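Local structure of 4-hydroxy-3-methylbut-2-enyl diphosphate reductase (Aquifex aeolicus, 3DNF) at residues V116-E121 and G141-T146. The protein reduces (E)-4-hydroxy-3-methylbut-2-enyl diphosphate to isopentenyl and dimethylallyl diphosphate at an iron-sulfur cluster, the last step of the non-mevalonate isoprenoid pathway. Sequence-based numbering, arbitrary orientation.
Sequences VVLVGE and GIVVET
V117 and V144 meet on one face of two parallel strands, methyl against methyl. V117 CG1 lies 3.6 Å from V144 CG2, and the two side chains cross at a slant. Each of these methyls is the branch turned to the other residue: V117 CG1 is anti to its backbone N (chi1 162°), V144 CG2 anti to its carbonyl carbon. V117 CG2, the other branch, runs beside I142, 4.2 Å from I142 CG1. V119 and V144 both pack on V175 of helix 169-182. On the other face, L118 and V143 both rest on V127 of helix 125-136. That helix links the two strands in a beta-alpha-beta unit, and strand 141-144 is an outer strand of one of the three four-stranded parallel sheets of the chain. Four backbone bonds join the strands: I142 N to V116 O, L118 N to I142 O, V144 N to L118 O and G120 N to V144 O. G120 N lies 3.1 Å from V144 O and approaches it from above the carbonyl plane. At the end of the strands, V143 CG1 and E145 CB each pack 3.3 Å from G120 O. The extended side chains of E121 and E145 run side by side, their carboxylate planes 69° apart. E121 OE2 and E145 OE2 stay 5.0 Å apart, and E145 OE1 accepts a hydrogen bond from K122 N.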
ATOM      1  N   VAL B 116       3.116  14.587  -1.430  1.00 28.58           N
ATOM      2  CA  VAL B 116       1.770  14.028  -1.695  1.00 29.53           C
ATOM      3  C   VAL B 116       1.723  13.325  -3.064  1.00 29.18           C
ATOM      4  O   VAL B 116       2.090  13.875  -4.100  1.00 30.88           O
ATOM      5  CB  VAL B 116       0.683  15.122  -1.573  1.00 29.91           C
ATOM      6  CG1 VAL B 116      -0.709  14.602  -2.016  1.00 29.13           C
ATOM      7  CG2 VAL B 116       0.599  15.578  -0.107  1.00 29.34           C
ATOM      8  N   VAL B 117       1.156  12.120  -3.054  1.00 28.85           N
ATOM      9  CA  VAL B 117       0.762  11.451  -4.263  1.00 28.71           C
ATOM     10  C   VAL B 117      -0.771  11.401  -4.376  1.00 28.21           C
ATOM     11  O   VAL B 117      -1.445  10.957  -3.460  1.00 28.37           O
ATOM     12  CB  VAL B 117       1.352  10.041  -4.260  1.00 28.59           C
ATOM     13  CG1 VAL B 117       0.628   9.145  -5.273  1.00 29.85           C
ATOM     14  CG2 VAL B 117       2.878  10.084  -4.527  1.00 30.42           C
ATOM     15  N   LEU B 118      -1.290  11.970  -5.447  1.00 27.99           N
ATOM     16  CA  LEU B 118      -2.736  11.932  -5.730  0.70 28.69           C
ATOM     17  C   LEU B 118      -2.928  10.870  -6.801  1.00 28.36           C
ATOM     18  O   LEU B 118      -2.507  11.071  -7.929  1.00 28.79           O
ATOM     19  CB  LEU B 118      -3.209  13.307  -6.224  0.70 28.64           C
ATOM     20  CG  LEU B 118      -4.635  13.511  -6.734  0.70 28.83           C
ATOM     21  CD1 LEU B 118      -5.621  13.043  -5.678  0.70 30.66           C
ATOM     22  CD2 LEU B 118      -4.814  15.021  -7.069  0.70 29.86           C
ATOM     23  N   VAL B 119      -3.587   9.752  -6.452  1.00 28.77           N
ATOM     24  CA  VAL B 119      -3.854   8.699  -7.433  1.00 28.50           C
ATOM     25  C   VAL B 119      -5.137   9.058  -8.208  1.00 28.88           C
ATOM     26  O   VAL B 119      -6.231   9.180  -7.642  1.00 30.01           O
ATOM     27  CB  VAL B 119      -3.960   7.259  -6.780  1.00 28.28           C
ATOM     28  CG1 VAL B 119      -4.145   6.198  -7.883  1.00 26.55           C
ATOM     29  CG2 VAL B 119      -2.717   6.942  -5.906  1.00 29.22           C
ATOM     30  N   GLY B 120      -4.976   9.337  -9.490  1.00 29.89           N
ATOM     31  CA  GLY B 120      -6.115   9.795 -10.290  1.00 30.09           C
ATOM     32  C   GLY B 120      -5.735  10.139 -11.711  1.00 31.85           C
ATOM     33  O   GLY B 120      -4.588   9.958 -12.116  1.00 30.86           O
ATOM     34  N   GLU B 121      -6.705  10.680 -12.437  1.00 33.14           N
ATOM     35  CA  GLU B 121      -6.548  11.099 -13.830  1.00 35.95           C
ATOM     36  C   GLU B 121      -6.024  12.544 -13.927  1.00 35.54           C
ATOM     37  O   GLU B 121      -6.713  13.488 -13.499  1.00 35.63           O
ATOM     38  CB  GLU B 121      -7.888  10.943 -14.554  1.00 35.52           C
ATOM     39  CG  GLU B 121      -7.807  11.307 -16.038  1.00 37.76           C
ATOM     40  CD  GLU B 121      -9.147  11.254 -16.782  1.00 40.52           C
ATOM     41  OE1 GLU B 121     -10.226  11.094 -16.154  1.00 43.98           O
ATOM     42  OE2 GLU B 121      -9.108  11.415 -18.028  1.00 44.96           O
ATOM     43  N   GLY B 141       3.796  17.727  -4.566  1.00 30.88           N
ATOM     44  CA  GLY B 141       3.280  16.396  -4.914  1.00 31.33           C
ATOM     45  C   GLY B 141       3.079  16.176  -6.401  1.00 30.98           C
ATOM     46  O   GLY B 141       3.290  17.081  -7.235  1.00 30.21           O
ATOM     47  N   ILE B 142       2.647  14.964  -6.733  1.00 29.76           N
ATOM     48  CA  ILE B 142       2.361  14.614  -8.107  1.00 31.33           C
ATOM     49  C   ILE B 142       1.026  13.844  -8.202  1.00 30.24           C
ATOM     50  O   ILE B 142       0.522  13.351  -7.178  1.00 30.00           O
ATOM     51  CB  ILE B 142       3.469  13.743  -8.716  1.00 30.25           C
ATOM     52  CG1 ILE B 142       3.699  12.482  -7.852  1.00 30.25           C
ATOM     53  CG2 ILE B 142       4.791  14.546  -8.882  1.00 32.01           C
ATOM     54  CD1 ILE B 142       4.639  11.434  -8.452  1.00 34.12           C
ATOM     55  N   VAL B 143       0.547  13.734  -9.443  1.00 30.67           N
ATOM     56  CA  VAL B 143      -0.552  12.807  -9.807  1.00 31.08           C
ATOM     57  C   VAL B 143       0.040  11.512 -10.331  1.00 30.91           C
ATOM     58  O   VAL B 143       0.963  11.529 -11.154  1.00 32.61           O
ATOM     59  CB  VAL B 143      -1.485  13.408 -10.891  1.00 31.29           C
ATOM     60  CG1 VAL B 143      -2.656  12.406 -11.193  1.00 31.12           C
ATOM     61  CG2 VAL B 143      -2.025  14.741 -10.419  1.00 31.77           C
ATOM     62  N   VAL B 144      -0.465  10.389  -9.822  1.00 31.08           N
ATOM     63  CA  VAL B 144      -0.071   9.089 -10.307  1.00 30.20           C
ATOM     64  C   VAL B 144      -1.250   8.488 -11.066  1.00 31.58           C
ATOM     65  O   VAL B 144      -2.265   8.115 -10.468  1.00 29.23           O
ATOM     66  CB  VAL B 144       0.416   8.183  -9.111  1.00 29.22           C
ATOM     67  CG1 VAL B 144       0.512   6.684  -9.578  1.00 27.64           C
ATOM     68  CG2 VAL B 144       1.808   8.644  -8.642  1.00 30.89           C
ATOM     69  N   GLU B 145      -1.100   8.386 -12.393  1.00 32.58           N
ATOM     70  CA  GLU B 145      -2.176   7.867 -13.229  1.00 34.04           C
ATOM     71  C   GLU B 145      -1.852   6.462 -13.702  1.00 35.22           C
ATOM     72  O   GLU B 145      -2.751   5.633 -13.906  1.00 35.72           O
ATOM     73  CB  GLU B 145      -2.465   8.800 -14.411  1.00 34.65           C
ATOM     74  CG  GLU B 145      -3.652   8.314 -15.219  1.00 37.40           C
ATOM     75  CD  GLU B 145      -4.146   9.307 -16.239  1.00 42.88           C
ATOM     76  OE1 GLU B 145      -3.768  10.506 -16.177  1.00 41.69           O
ATOM     77  OE2 GLU B 145      -4.958   8.869 -17.090  1.00 45.24           O
ATOM     78  N   THR B 146      -0.565   6.207 -13.870  1.00 36.19           N
ATOM     79  CA  THR B 146      -0.083   4.867 -14.156  1.00 36.70           C
ATOM     80  C   THR B 146       1.114   4.582 -13.255  1.00 37.66           C
ATOM     81  O   THR B 146       1.691   5.494 -12.668  1.00 38.00           O
ATOM     82  CB  THR B 146       0.297   4.664 -15.652  1.00 37.00           C
ATOM     83  OG1 THR B 146       1.487   5.404 -15.953  1.00 37.35           O
ATOM     84  CG2 THR B 146      -0.828   5.105 -16.554  1.00 38.17           C
TER